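Local coordinates for protein CRISPR-associated endonuclease Cas9 (Campylobacter jejuni subsp. jejuni serotype O:2, PDB 5X2H) that uses a guide RNA to recognise and cut invading DNA, cleaving the two target strands with separate RuvC-like and HNH nuclease domains, at residues G679-D685 against A697-T702; A714-S718 against F763-V768; L739-I745 against F757-N761. All coordinates share one frame; numbering follows the deposited sequence.

Contact 1 of 3, residues G679-D685 against A697-T702; sequences GDMFRVD and AVPIYT. With nucleotides of chain D.
With its CG anti to the backbone N (chi1 -175°) and the chain bent at chi3 (-48°), Met-681 lays CG over one face of the Tyr-701 ring, 4.2 Å from the ring centroid, and brings CE round to the phenol end. The backbone frame is the antiparallel hairpin of strands 683-689 and 695-700, opened by a classic beta bulge in which Phe-682 and Arg-683 both face Ile-700. The Met-681 sulfur stands obliquely to the Tyr-701 ring, a Met-aromatic contact, and Met-681 SD rests 3.7 Å from Pro-699 CB. Val-698 and Asp-685 form a hydrogen-bonded pair; Ile-700 N donates to Arg-683 O at 2.9 Å, but the return bond from Arg-683 N is weak. Beyond the bulge, Thr-702 N bonds to Asp-680 O at 3.1 Å.

On the face carrying Ile-700, Arg-683 grips Asp-685 side-on: NE meets OD1 (2.8 Å) and NH2 meets OD2, both through syn lone pairs. Ile-700 CD1 covers one face of the guanidinium, and Arg-830 forms a second salt bridge to the carboxylate. The open end of the hairpin, beyond the bulge, also holds the DNA backbone. Met-681 N donates to OP1 of DA3 of chain D at 2.9 Å, and Tyr-701 OH donates to OP2 of DA4 of chain D at 2.6 Å.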
loop_
_atom_site.group_PDB
_atom_site.type_symbol
_atom_site.label_atom_id
_atom_site.label_comp_id
_atom_site.label_asym_id
_atom_site.label_seq_id
_atom_site.Cartn_x
_atom_site.Cartn_y
_atom_site.Cartn_z
ATOM N N GLY A 679 -19.120 1.388 9.409
ATOM C CA GLY A 679 -17.759 1.865 9.276
ATOM C C GLY A 679 -17.630 3.271 9.821
ATOM O O GLY A 679 -18.416 3.709 10.667
ATOM N N ASP A 680 -16.638 3.998 9.311
ATOM C CA ASP A 680 -16.375 5.348 9.791
ATOM C C ASP A 680 -17.563 6.268 9.535
ATOM O O ASP A 680 -18.216 6.198 8.490
ATOM C CB ASP A 680 -15.126 5.918 9.111
ATOM C CG ASP A 680 -13.847 5.301 9.632
ATOM O OD1 ASP A 680 -13.921 4.485 10.575
ATOM O OD2 ASP A 680 -12.765 5.638 9.101
ATOM N N MET A 681 -17.843 7.129 10.511
ATOM C CA MET A 681 -18.798 8.226 10.352
ATOM C C MET A 681 -18.003 9.441 9.891
ATOM O O MET A 681 -17.577 10.274 10.691
ATOM C CB MET A 681 -19.537 8.500 11.657
ATOM C CG MET A 681 -20.630 9.552 11.551
ATOM S SD MET A 681 -21.134 10.225 13.153
ATOM C CE MET A 681 -21.343 8.718 14.101
ATOM N N PHE A 682 -17.785 9.541 8.581
ATOM C CA PHE A 682 -16.904 10.580 8.067
ATOM C C PHE A 682 -17.534 11.964 8.099
ATOM O O PHE A 682 -16.808 12.956 7.963
ATOM C CB PHE A 682 -16.452 10.245 6.638
ATOM C CG PHE A 682 -17.517 10.437 5.582
ATOM C CD1 PHE A 682 -18.424 9.429 5.297
ATOM C CD2 PHE A 682 -17.582 11.611 4.845
ATOM C CE1 PHE A 682 -19.392 9.597 4.317
ATOM C CE2 PHE A 682 -18.550 11.783 3.863
ATOM C CZ PHE A 682 -19.455 10.774 3.601
ATOM N N ARG A 683 -18.847 12.058 8.288
ATOM C CA ARG A 683 -19.538 13.335 8.199
ATOM C C ARG A 683 -20.762 13.316 9.107
ATOM O O ARG A 683 -21.386 12.272 9.311
ATOM C CB ARG A 683 -19.933 13.624 6.744
ATOM C CG ARG A 683 -20.741 14.886 6.514
ATOM C CD ARG A 683 -21.000 15.079 5.023
ATOM N NE ARG A 683 -22.340 15.588 4.752
ATOM C CZ ARG A 683 -22.860 15.706 3.535
ATOM N NH1 ARG A 683 -22.150 15.351 2.471
ATOM N NH2 ARG A 683 -24.088 16.176 3.382
ATOM N N VAL A 684 -21.086 14.480 9.666
ATOM C CA VAL A 684 -22.326 14.677 10.408
ATOM C C VAL A 684 -22.913 16.021 9.998
ATOM O O VAL A 684 -22.195 17.024 9.932
ATOM C CB VAL A 684 -22.114 14.604 11.935
ATOM C CG1 VAL A 684 -21.051 15.590 12.390
ATOM C CG2 VAL A 684 -23.418 14.855 12.667
ATOM N N ASP A 685 -24.207 16.035 9.695
ATOM C CA ASP A 685 -24.891 17.243 9.256
ATOM C C ASP A 685 -25.662 17.832 10.429
ATOM O O ASP A 685 -26.488 17.148 11.042
ATOM C CB ASP A 685 -25.820 16.947 8.080
ATOM C CG ASP A 685 -25.059 16.611 6.809
ATOM O OD1 ASP A 685 -23.810 16.711 6.816
ATOM O OD2 ASP A 685 -25.709 16.248 5.805
ATOM N N ALA A 697 -28.471 16.415 14.846
ATOM C CA ALA A 697 -27.364 15.868 14.076
ATOM C C ALA A 697 -27.795 14.628 13.310
ATOM O O ALA A 697 -28.460 13.744 13.859
ATOM C CB ALA A 697 -26.176 15.521 14.977
ATOM N N VAL A 698 -27.393 14.565 12.044
ATOM C CA VAL A 698 -27.629 13.424 11.172
ATOM C C VAL A 698 -26.276 12.754 10.918
ATOM O O VAL A 698 -25.409 13.349 10.263
ATOM C CB VAL A 698 -28.296 13.841 9.855
ATOM C CG1 VAL A 698 -28.459 12.636 8.934
ATOM C CG2 VAL A 698 -29.642 14.494 10.128
ATOM N N PRO A 699 -26.050 11.543 11.420
ATOM C CA PRO A 699 -24.762 10.879 11.183
ATOM C C PRO A 699 -24.720 10.256 9.798
ATOM O O PRO A 699 -25.702 9.679 9.324
ATOM C CB PRO A 699 -24.713 9.811 12.283
ATOM C CG PRO A 699 -26.157 9.469 12.515
ATOM C CD PRO A 699 -26.969 10.712 12.215
ATOM N N ILE A 700 -23.565 10.386 9.144
ATOM C CA ILE A 700 -23.375 9.946 7.765
ATOM C C ILE A 700 -22.147 9.045 7.710
ATOM O O ILE A 700 -21.037 9.483 8.040
ATOM C CB ILE A 700 -23.225 11.136 6.803
ATOM C CG1 ILE A 700 -24.458 12.042 6.891
ATOM C CG2 ILE A 700 -23.013 10.650 5.378
ATOM C CD1 ILE A 700 -24.424 13.222 5.948
ATOM N N TYR A 701 -22.344 7.800 7.285
ATOM C CA TYR A 701 -21.318 6.768 7.311
ATOM C C TYR A 701 -20.849 6.434 5.898
ATOM O O TYR A 701 -21.462 6.820 4.898
ATOM C CB TYR A 701 -21.845 5.508 8.014
ATOM C CG TYR A 701 -22.330 5.758 9.429
ATOM C CD1 TYR A 701 -23.630 6.187 9.676
ATOM C CD2 TYR A 701 -21.487 5.567 10.514
ATOM C CE1 TYR A 701 -24.074 6.416 10.962
ATOM C CE2 TYR A 701 -21.925 5.791 11.805
ATOM C CZ TYR A 701 -23.218 6.219 12.024
ATOM O OH TYR A 701 -23.655 6.444 13.310
ATOM N N THR A 702 -19.739 5.694 5.828
ATOM C CA THR A 702 -19.190 5.304 4.531
ATOM C C THR A 702 -20.205 4.517 3.714
ATOM O O THR A 702 -20.285 4.674 2.488
ATOM C CB THR A 702 -17.920 4.479 4.726
ATOM O OG1 THR A 702 -18.172 3.439 5.681
ATOM C CG2 THR A 702 -16.777 5.356 5.219
ATOM P P DA D 3 -16.384 7.328 14.161
ATOM O OP1 DA D 3 -15.999 7.608 12.761
ATOM O OP2 DA D 3 -16.678 8.453 15.077
ATOM O "O5'" DA D 3 -17.642 6.341 14.187
ATOM C "C5'" DA D 3 -17.545 5.058 13.562
ATOM C "C4'" DA D 3 -18.257 3.988 14.379
ATOM O "O4'" DA D 3 -17.406 3.549 15.473
ATOM C "C3'" DA D 3 -19.583 4.424 15.007
ATOM O "O3'" DA D 3 -20.558 3.417 14.811
ATOM C "C2'" DA D 3 -19.238 4.609 16.486
ATOM C "C1'" DA D 3 -18.128 3.584 16.686
ATOM N N9 DA D 3 -17.199 3.927 17.766
ATOM C C8 DA D 3 -16.497 5.093 17.914
ATOM N N7 DA D 3 -15.730 5.119 18.981
ATOM C C5 DA D 3 -15.942 3.885 19.574
ATOM C C6 DA D 3 -15.426 3.290 20.744
ATOM N N6 DA D 3 -14.549 3.893 21.553
ATOM N N1 DA D 3 -15.848 2.046 21.051
ATOM C C2 DA D 3 -16.725 1.446 20.241
ATOM N N3 DA D 3 -17.281 1.902 19.119
ATOM C C4 DA D 3 -16.842 3.137 18.837
ATOM P P DA D 4 -22.108 3.721 15.108
ATOM O OP1 DA D 4 -22.912 2.825 14.243
ATOM O OP2 DA D 4 -22.310 5.191 15.093
ATOM O "O5'" DA D 4 -22.289 3.275 16.625
ATOM C "C5'" DA D 4 -22.052 1.937 17.011
ATOM C "C4'" DA D 4 -22.264 1.793 18.500
ATOM O "O4'" DA D 4 -21.053 2.196 19.209
ATOM C "C3'" DA D 4 -23.385 2.681 19.066
ATOM O "O3'" DA D 4 -24.062 1.994 20.091
ATOM C "C2'" DA D 4 -22.600 3.847 19.645
ATOM C "C1'" DA D 4 -21.439 3.076 20.229
ATOM N N9 DA D 4 -20.317 3.901 20.663
ATOM C C8 DA D 4 -19.973 5.146 20.214
ATOM N N7 DA D 4 -18.932 5.659 20.830
ATOM C C5 DA D 4 -18.587 4.686 21.759
ATOM C C6 DA D 4 -17.571 4.618 22.735
ATOM N N6 DA D 4 -16.674 5.588 22.934
ATOM N N1 DA D 4 -17.504 3.501 23.493
ATOM C C2 DA D 4 -18.403 2.533 23.293
ATOM N N3 DA D 4 -19.403 2.489 22.416
ATOM C C4 DA D 4 -19.436 3.605 21.672
#

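Contact 2 of 3, residues A714-S718 against F763-V768; sequences AVARS and FTSSTV. With nucleotides of chain C; nucleotides of chain D.
This is a mainly apolar, water-bridged contact at the DNA-facing side of the C-terminal region, between the loop 714-718 and the end of strand 756-764 with the turn that follows it. Val-715 points toward the other segment and uses both methyls. Val-715 CG1 sits 3.7 Å from Val-768 CG2 and also lies against Ser-765 O, while Val-715 CG2 meets the edge of the Phe-763 ring at CZ, 4.0 Å away. Val-715 runs alongside the side chains of Phe-763 and Val-768, antiparallel to each. Val-768 CG2 is shared, for its other neighbour is Arg-717 CG, also at 3.7 Å.

Beyond CG, Arg-717 is extended as far as NE (chi2 -175°, chi3 156°), which carries the guanidinium alongside Thr-767, the two side chains running in parallel. Thr-767 CA lies over one face of the guanidinium, away from its centre. The amino N4 of DC1 of chain C lies over the opposite face, although the modelled position of the guanidinium is uncertain.

Two waters supply polar links between the segments. Water 1, in the guanidinium plane, accepts from Arg-717 NE and donates to Thr-767 O at 3.0 Å; water 2 accepts from Ser-718 N and donates to Ser-766 O at 3.2 Å.

Segment 763-768 also meets the other DNA strand, where Thr-764 CG2 approaches N7 of DA4 of chain D at 3.7 Å. Separately, Ser-766 OG hydrogen-bonds N7 of an adenine base of the bound DNA. Base edges of both DNA strands are thus met by these two adjacent segments, as expected of the PAM-interacting region of a Cas9.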
loop_
_atom_site.group_PDB
_atom_site.type_symbol
_atom_site.label_atom_id
_atom_site.label_comp_id
_atom_site.label_asym_id
_atom_site.label_seq_id
_atom_site.Cartn_x
_atom_site.Cartn_y
_atom_site.Cartn_z
ATOM N N ALA A 714 -32.477 12.934 12.141
ATOM C CA ALA A 714 -31.567 13.264 13.227
ATOM C C ALA A 714 -31.752 12.305 14.394
ATOM O O ALA A 714 -32.858 11.829 14.667
ATOM C CB ALA A 714 -31.785 14.704 13.696
ATOM N N VAL A 715 -30.650 12.035 15.093
ATOM C CA VAL A 715 -30.668 11.075 16.189
ATOM C C VAL A 715 -31.481 11.622 17.354
ATOM O O VAL A 715 -31.378 12.802 17.715
ATOM C CB VAL A 715 -29.233 10.738 16.631
ATOM C CG1 VAL A 715 -29.251 9.741 17.787
ATOM C CG2 VAL A 715 -28.433 10.189 15.456
ATOM N N ALA A 716 -32.301 10.758 17.944
ATOM C CA ALA A 716 -33.014 11.048 19.178
ATOM C C ALA A 716 -32.565 10.061 20.242
ATOM O O ALA A 716 -32.338 8.882 19.949
ATOM C CB ALA A 716 -34.531 10.962 18.982
ATOM N N ARG A 717 -32.423 10.541 21.475
ATOM C CA ARG A 717 -32.005 9.663 22.559
ATOM C C ARG A 717 -33.067 8.605 22.827
ATOM O O ARG A 717 -34.263 8.825 22.621
ATOM C CB ARG A 717 -31.728 10.468 23.825
ATOM C CG ARG A 717 -30.312 10.994 23.913
ATOM C CD ARG A 717 -30.093 11.679 25.237
ATOM N NE ARG A 717 -28.688 11.698 25.629
ATOM C CZ ARG A 717 -28.060 10.673 26.198
ATOM N NH1 ARG A 717 -28.704 9.538 26.434
ATOM N NH2 ARG A 717 -26.784 10.786 26.536
ATOM N N SER A 718 -32.620 7.444 23.292
ATOM C CA SER A 718 -33.489 6.292 23.465
ATOM C C SER A 718 -33.551 5.866 24.924
ATOM O O SER A 718 -32.692 6.214 25.739
ATOM C CB SER A 718 -33.018 5.106 22.613
ATOM O OG SER A 718 -33.544 5.182 21.304
ATOM N N PHE A 763 -18.880 12.503 16.631
ATOM C CA PHE A 763 -20.259 12.609 17.079
ATOM C C PHE A 763 -20.681 11.235 17.579
ATOM O O PHE A 763 -20.587 10.250 16.840
ATOM C CB PHE A 763 -21.168 13.092 15.948
ATOM C CG PHE A 763 -22.632 12.874 16.207
ATOM C CD1 PHE A 763 -23.295 13.618 17.169
ATOM C CD2 PHE A 763 -23.346 11.927 15.485
ATOM C CE1 PHE A 763 -24.643 13.420 17.414
ATOM C CE2 PHE A 763 -24.694 11.726 15.724
ATOM C CZ PHE A 763 -25.343 12.477 16.691
ATOM N N THR A 764 -21.114 11.163 18.835
ATOM C CA THR A 764 -21.492 9.895 19.452
ATOM C C THR A 764 -23.005 9.742 19.343
ATOM O O THR A 764 -23.761 10.477 19.989
ATOM C CB THR A 764 -21.020 9.841 20.903
ATOM O OG1 THR A 764 -19.610 10.094 20.951
ATOM C CG2 THR A 764 -21.293 8.469 21.505
ATOM N N SER A 765 -23.445 8.788 18.520
ATOM C CA SER A 765 -24.867 8.682 18.204
ATOM C C SER A 765 -25.682 8.183 19.388
ATOM O O SER A 765 -26.852 8.552 19.528
ATOM C CB SER A 765 -25.073 7.762 17.000
ATOM O OG SER A 765 -24.651 6.443 17.293
ATOM N N SER A 766 -25.095 7.350 20.248
ATOM C CA SER A 766 -25.854 6.845 21.386
ATOM C C SER A 766 -26.194 7.955 22.376
ATOM O O SER A 766 -27.275 7.933 22.977
ATOM C CB SER A 766 -25.084 5.722 22.078
ATOM O OG SER A 766 -23.809 6.158 22.511
ATOM N N THR A 767 -25.309 8.934 22.554
ATOM C CA THR A 767 -25.554 10.024 23.491
ATOM C C THR A 767 -25.764 11.375 22.819
ATOM O O THR A 767 -25.870 12.384 23.525
ATOM C CB THR A 767 -24.406 10.135 24.505
ATOM O OG1 THR A 767 -23.162 10.325 23.820
ATOM C CG2 THR A 767 -24.337 8.880 25.373
ATOM N N VAL A 768 -25.834 11.421 21.484
ATOM C CA VAL A 768 -26.094 12.644 20.725
ATOM C C VAL A 768 -25.170 13.751 21.218
ATOM O O VAL A 768 -25.616 14.865 21.517
ATOM C CB VAL A 768 -27.578 13.059 20.828
ATOM C CG1 VAL A 768 -27.953 14.037 19.717
ATOM C CG2 VAL A 768 -28.481 11.833 20.777
ATOM O "O5'" DC C 1 -28.684 19.769 27.402
ATOM C "C5'" DC C 1 -28.581 18.467 27.954
ATOM C "C4'" DC C 1 -27.460 18.402 28.973
ATOM O "O4'" DC C 1 -27.636 17.230 29.810
ATOM C "C3'" DC C 1 -26.058 18.276 28.395
ATOM O "O3'" DC C 1 -25.119 18.835 29.312
ATOM C "C2'" DC C 1 -25.905 16.764 28.281
ATOM C "C1'" DC C 1 -26.609 16.294 29.552
ATOM N N1 DC C 1 -27.232 14.947 29.434
ATOM C C2 DC C 1 -26.702 13.874 30.156
ATOM O O2 DC C 1 -25.717 14.063 30.876
ATOM N N3 DC C 1 -27.288 12.653 30.045
ATOM C C4 DC C 1 -28.352 12.491 29.256
ATOM N N4 DC C 1 -28.893 11.271 29.178
ATOM C C5 DC C 1 -28.907 13.575 28.513
ATOM C C6 DC C 1 -28.322 14.774 28.631
ATOM P P DT C 2 -23.537 18.742 29.045
ATOM O OP1 DT C 2 -22.903 19.864 29.774
ATOM O OP2 DT C 2 -23.311 18.585 27.589
ATOM O "O5'" DT C 2 -23.112 17.380 29.758
ATOM C "C5'" DT C 2 -21.762 16.957 29.733
ATOM C "C4'" DT C 2 -21.430 16.179 30.989
ATOM O "O4'" DT C 2 -22.383 15.098 31.151
ATOM C "C3'" DT C 2 -20.065 15.516 30.992
ATOM O "O3'" DT C 2 -19.601 15.406 32.323
ATOM C "C2'" DT C 2 -20.371 14.150 30.390
ATOM C "C1'" DT C 2 -21.729 13.852 31.014
ATOM N N1 DT C 2 -22.593 12.963 30.187
ATOM C C2 DT C 2 -22.711 11.631 30.521
ATOM O O2 DT C 2 -22.129 11.122 31.461
ATOM N N3 DT C 2 -23.535 10.909 29.703
ATOM C C4 DT C 2 -24.242 11.375 28.610
ATOM O O4 DT C 2 -24.962 10.647 27.938
ATOM C C5 DT C 2 -24.077 12.780 28.318
ATOM C C7 DT C 2 -24.794 13.401 27.154
ATOM C C6 DT C 2 -23.271 13.497 29.114
ATOM P P DA D 4 -22.108 3.721 15.108
ATOM O OP1 DA D 4 -22.912 2.825 14.243
ATOM O OP2 DA D 4 -22.310 5.191 15.093
ATOM O "O5'" DA D 4 -22.289 3.275 16.625
ATOM C "C5'" DA D 4 -22.052 1.937 17.011
ATOM C "C4'" DA D 4 -22.264 1.793 18.500
ATOM O "O4'" DA D 4 -21.053 2.196 19.209
ATOM C "C3'" DA D 4 -23.385 2.681 19.066
ATOM O "O3'" DA D 4 -24.062 1.994 20.091
ATOM C "C2'" DA D 4 -22.600 3.847 19.645
ATOM C "C1'" DA D 4 -21.439 3.076 20.229
ATOM N N9 DA D 4 -20.317 3.901 20.663
ATOM C C8 DA D 4 -19.973 5.146 20.214
ATOM N N7 DA D 4 -18.932 5.659 20.830
ATOM C C5 DA D 4 -18.587 4.686 21.759
ATOM C C6 DA D 4 -17.571 4.618 22.735
ATOM N N6 DA D 4 -16.674 5.588 22.934
ATOM N N1 DA D 4 -17.504 3.501 23.493
ATOM C C2 DA D 4 -18.403 2.533 23.293
ATOM N N3 DA D 4 -19.403 2.489 22.416
ATOM C C4 DA D 4 -19.436 3.605 21.672
HETATM O O HOH W 1 -27.922 14.045 25.028
HETATM O O HOH W 2 -30.194 6.960 23.772
#

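Contact 3 of 3, residues L739-I745 against F757-N761; sequences LYKDSLI and FVYYN. With nucleotides of chain D.
Backbone hydrogen bonds come first: Ile-745 and Val-758 form the hydrogen-bonded pair of the antiparallel hairpin of strands 744-748 and 756-764, and exchange two nearly straight bonds, Ile-745 N to Val-758 O at 3.0 Å and Val-758 N to Ile-745 O at 2.9 Å. Farther along, Tyr-760 N donates to Ser-743 O, and Tyr-760 O receives Asp-742 N at 2.8 Å, so both backbone polar atoms of Tyr-760 engage the type II beta turn from Tyr-740 to Ser-743. That turn is closed by Ser-743 N to Tyr-740 O and braced by Tyr-740 N, which donates to Ser-743 OG; Glu-630 is a further partner of this hydroxyl.

Apolar and aromatic contacts centre on Tyr-760. Tyr-760 CG lies anti to the backbone N (chi1 162°), which turns the ring toward Leu-739 and Tyr-740. Leu-739 CB stands over the ring centre in a CH-pi contact, 4.2 Å from the centroid, while Tyr-740 O lies at the ring edge. On the same sheet face as Val-758, Ile-745 CG1 packs on Val-758 CG2 at 3.6 Å, and Ile-745 CD1 touches Tyr-760 CB. Leu-744 CD1 lies over one face of Tyr-759.

Among charged and water-mediated links, Lys-741 NZ donates to OP1 of DA3 of chain D at 2.7 Å and also to water 3, which lies within hydrogen-bonding distance of Tyr-760 OH.

Strand 756-764 runs between strands 744-748 and 769-773, and Leu-744 bonds through its backbone to Tyr-814 of strand 810-816. Leu-739, on strand 733-740, pairs with Val-684 of strand 683-689 in the neighbouring three-stranded sheet.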
loop_
_atom_site.group_PDB
_atom_site.type_symbol
_atom_site.label_atom_id
_atom_site.label_comp_id
_atom_site.label_asym_id
_atom_site.label_seq_id
_atom_site.Cartn_x
_atom_site.Cartn_y
_atom_site.Cartn_z
ATOM N N LEU A 739 -20.072 18.706 9.338
ATOM C CA LEU A 739 -18.839 18.550 10.092
ATOM C C LEU A 739 -18.136 17.264 9.683
ATOM O O LEU A 739 -18.774 16.223 9.502
ATOM C CB LEU A 739 -19.104 18.536 11.599
ATOM C CG LEU A 739 -19.737 19.793 12.191
ATOM C CD1 LEU A 739 -19.852 19.664 13.699
ATOM C CD2 LEU A 739 -18.931 21.031 11.802
ATOM N N TYR A 740 -16.822 17.354 9.531
ATOM C CA TYR A 740 -15.950 16.217 9.301
ATOM C C TYR A 740 -14.936 16.173 10.433
ATOM O O TYR A 740 -14.791 17.131 11.198
ATOM C CB TYR A 740 -15.238 16.318 7.943
ATOM C CG TYR A 740 -16.158 16.630 6.782
ATOM C CD1 TYR A 740 -16.558 17.934 6.518
ATOM C CD2 TYR A 740 -16.617 15.623 5.943
ATOM C CE1 TYR A 740 -17.400 18.227 5.457
ATOM C CE2 TYR A 740 -17.459 15.904 4.877
ATOM C CZ TYR A 740 -17.847 17.209 4.639
ATOM O OH TYR A 740 -18.681 17.498 3.583
ATOM N N LYS A 741 -14.232 15.049 10.539
ATOM C CA LYS A 741 -13.184 14.934 11.545
ATOM C C LYS A 741 -12.182 16.071 11.392
ATOM O O LYS A 741 -11.706 16.352 10.288
ATOM C CB LYS A 741 -12.487 13.579 11.432
ATOM C CG LYS A 741 -13.349 12.418 11.916
ATOM C CD LYS A 741 -12.608 11.093 11.858
ATOM C CE LYS A 741 -13.446 9.974 12.456
ATOM N NZ LYS A 741 -14.786 9.869 11.810
ATOM N N ASP A 742 -11.891 16.736 12.512
ATOM C CA ASP A 742 -10.986 17.880 12.608
ATOM C C ASP A 742 -11.540 19.143 11.957
ATOM O O ASP A 742 -10.776 20.056 11.629
ATOM C CB ASP A 742 -9.599 17.559 12.039
ATOM C CG ASP A 742 -8.804 16.644 12.945
ATOM O OD1 ASP A 742 -9.034 16.680 14.174
ATOM O OD2 ASP A 742 -7.953 15.889 12.432
ATOM N N SER A 743 -12.855 19.229 11.771
ATOM C CA SER A 743 -13.467 20.507 11.440
ATOM C C SER A 743 -13.322 21.463 12.615
ATOM O O SER A 743 -13.372 21.054 13.778
ATOM C CB SER A 743 -14.948 20.331 11.099
ATOM O OG SER A 743 -15.121 19.725 9.834
ATOM N N LEU A 744 -13.139 22.745 12.309
ATOM C CA LEU A 744 -13.020 23.770 13.337
ATOM C C LEU A 744 -14.389 24.358 13.650
ATOM O O LEU A 744 -15.086 24.841 12.751
ATOM C CB LEU A 744 -12.071 24.880 12.896
ATOM C CG LEU A 744 -11.898 25.985 13.937
ATOM C CD1 LEU A 744 -11.225 25.423 15.179
ATOM C CD2 LEU A 744 -11.113 27.162 13.369
ATOM N N ILE A 745 -14.769 24.328 14.928
ATOM C CA ILE A 745 -16.063 24.837 15.355
ATOM C C ILE A 745 -15.881 25.746 16.562
ATOM O O ILE A 745 -14.902 25.655 17.305
ATOM C CB ILE A 745 -17.058 23.702 15.683
ATOM C CG1 ILE A 745 -16.569 22.894 16.888
ATOM C CG2 ILE A 745 -17.259 22.799 14.466
ATOM C CD1 ILE A 745 -17.490 21.757 17.290
ATOM N N PHE A 757 -13.069 28.156 20.491
ATOM C CA PHE A 757 -12.701 27.432 19.281
ATOM C C PHE A 757 -12.152 26.066 19.666
ATOM O O PHE A 757 -11.199 25.971 20.446
ATOM C CB PHE A 757 -11.664 28.210 18.476
ATOM C CG PHE A 757 -12.203 29.446 17.815
ATOM C CD1 PHE A 757 -12.919 29.355 16.633
ATOM C CD2 PHE A 757 -11.982 30.699 18.368
ATOM C CE1 PHE A 757 -13.412 30.491 16.014
ATOM C CE2 PHE A 757 -12.474 31.837 17.755
ATOM C CZ PHE A 757 -13.187 31.733 16.574
ATOM N N VAL A 758 -12.754 25.008 19.124
ATOM C CA VAL A 758 -12.304 23.643 19.360
ATOM C C VAL A 758 -12.345 22.887 18.041
ATOM O O VAL A 758 -13.030 23.278 17.093
ATOM C CB VAL A 758 -13.166 22.911 20.415
ATOM C CG1 VAL A 758 -13.093 23.623 21.767
ATOM C CG2 VAL A 758 -14.606 22.801 19.933
ATOM N N TYR A 759 -11.594 21.791 17.985
ATOM C CA TYR A 759 -11.645 20.884 16.847
ATOM C C TYR A 759 -12.679 19.798 17.121
ATOM O O TYR A 759 -12.633 19.140 18.166
ATOM C CB TYR A 759 -10.276 20.261 16.575
ATOM C CG TYR A 759 -9.345 21.135 15.766
ATOM C CD1 TYR A 759 -9.592 21.392 14.423
ATOM C CD2 TYR A 759 -8.210 21.689 16.339
ATOM C CE1 TYR A 759 -8.738 22.188 13.678
ATOM C CE2 TYR A 759 -7.351 22.482 15.603
ATOM C CZ TYR A 759 -7.620 22.728 14.274
ATOM O OH TYR A 759 -6.766 23.520 13.542
ATOM N N TYR A 760 -13.614 19.627 16.193
ATOM C CA TYR A 760 -14.553 18.518 16.266
ATOM C C TYR A 760 -13.818 17.213 15.987
ATOM O O TYR A 760 -13.061 17.113 15.017
ATOM C CB TYR A 760 -15.691 18.730 15.266
ATOM C CG TYR A 760 -16.490 17.486 14.940
ATOM C CD1 TYR A 760 -17.598 17.128 15.697
ATOM C CD2 TYR A 760 -16.144 16.679 13.863
ATOM C CE1 TYR A 760 -18.331 15.994 15.396
ATOM C CE2 TYR A 760 -16.865 15.545 13.556
ATOM C CZ TYR A 760 -17.957 15.205 14.325
ATOM O OH TYR A 760 -18.674 14.073 14.015
ATOM N N ASN A 761 -14.030 16.213 16.841
ATOM C CA ASN A 761 -13.392 14.907 16.687
ATOM C C ASN A 761 -14.366 13.793 16.352
ATOM O O ASN A 761 -14.050 12.936 15.526
ATOM C CB ASN A 761 -12.630 14.526 17.962
ATOM C CG ASN A 761 -11.384 15.359 18.169
ATOM O OD1 ASN A 761 -10.855 15.956 17.231
ATOM N ND2 ASN A 761 -10.903 15.397 19.402
ATOM P P DA D 3 -16.384 7.328 14.161
ATOM O OP1 DA D 3 -15.999 7.608 12.761
ATOM O OP2 DA D 3 -16.678 8.453 15.077
ATOM O "O5'" DA D 3 -17.642 6.341 14.187
ATOM C "C5'" DA D 3 -17.545 5.058 13.562
ATOM C "C4'" DA D 3 -18.257 3.988 14.379
ATOM O "O4'" DA D 3 -17.406 3.549 15.473
ATOM C "C3'" DA D 3 -19.583 4.424 15.007
ATOM O "O3'" DA D 3 -20.558 3.417 14.811
ATOM C "C2'" DA D 3 -19.238 4.609 16.486
ATOM C "C1'" DA D 3 -18.128 3.584 16.686
ATOM N N9 DA D 3 -17.199 3.927 17.766
ATOM C C8 DA D 3 -16.497 5.093 17.914
ATOM N N7 DA D 3 -15.730 5.119 18.981
ATOM C C5 DA D 3 -15.942 3.885 19.574
ATOM C C6 DA D 3 -15.426 3.290 20.744
ATOM N N6 DA D 3 -14.549 3.893 21.553
ATOM N N1 DA D 3 -15.848 2.046 21.051
ATOM C C2 DA D 3 -16.725 1.446 20.241
ATOM N N3 DA D 3 -17.281 1.902 19.119
ATOM C C4 DA D 3 -16.842 3.137 18.837
HETATM O O HOH W 3 -16.757 12.182 12.590
#

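In the fold
From the N terminus, contact 1 closes first, joining strands 683-689 and 695-700 across a short hairpin loop. Contact 2 opens only afterwards, at residues 714-718, and closes a much longer loop at 763-768. Contact 3 is nested inside that loop: 739-745 turns from strand 733-740 into strand 744-748, which pairs with strand 756-764, and the same strand then leads into contact 2. Contact 1 meets both others, through Ala-697 O to Val-715 N and Val-684 O to Leu-739 N, both probable hydrogen bonds. Together they tie the three-stranded sheet to the six-stranded one beside the bound DNA.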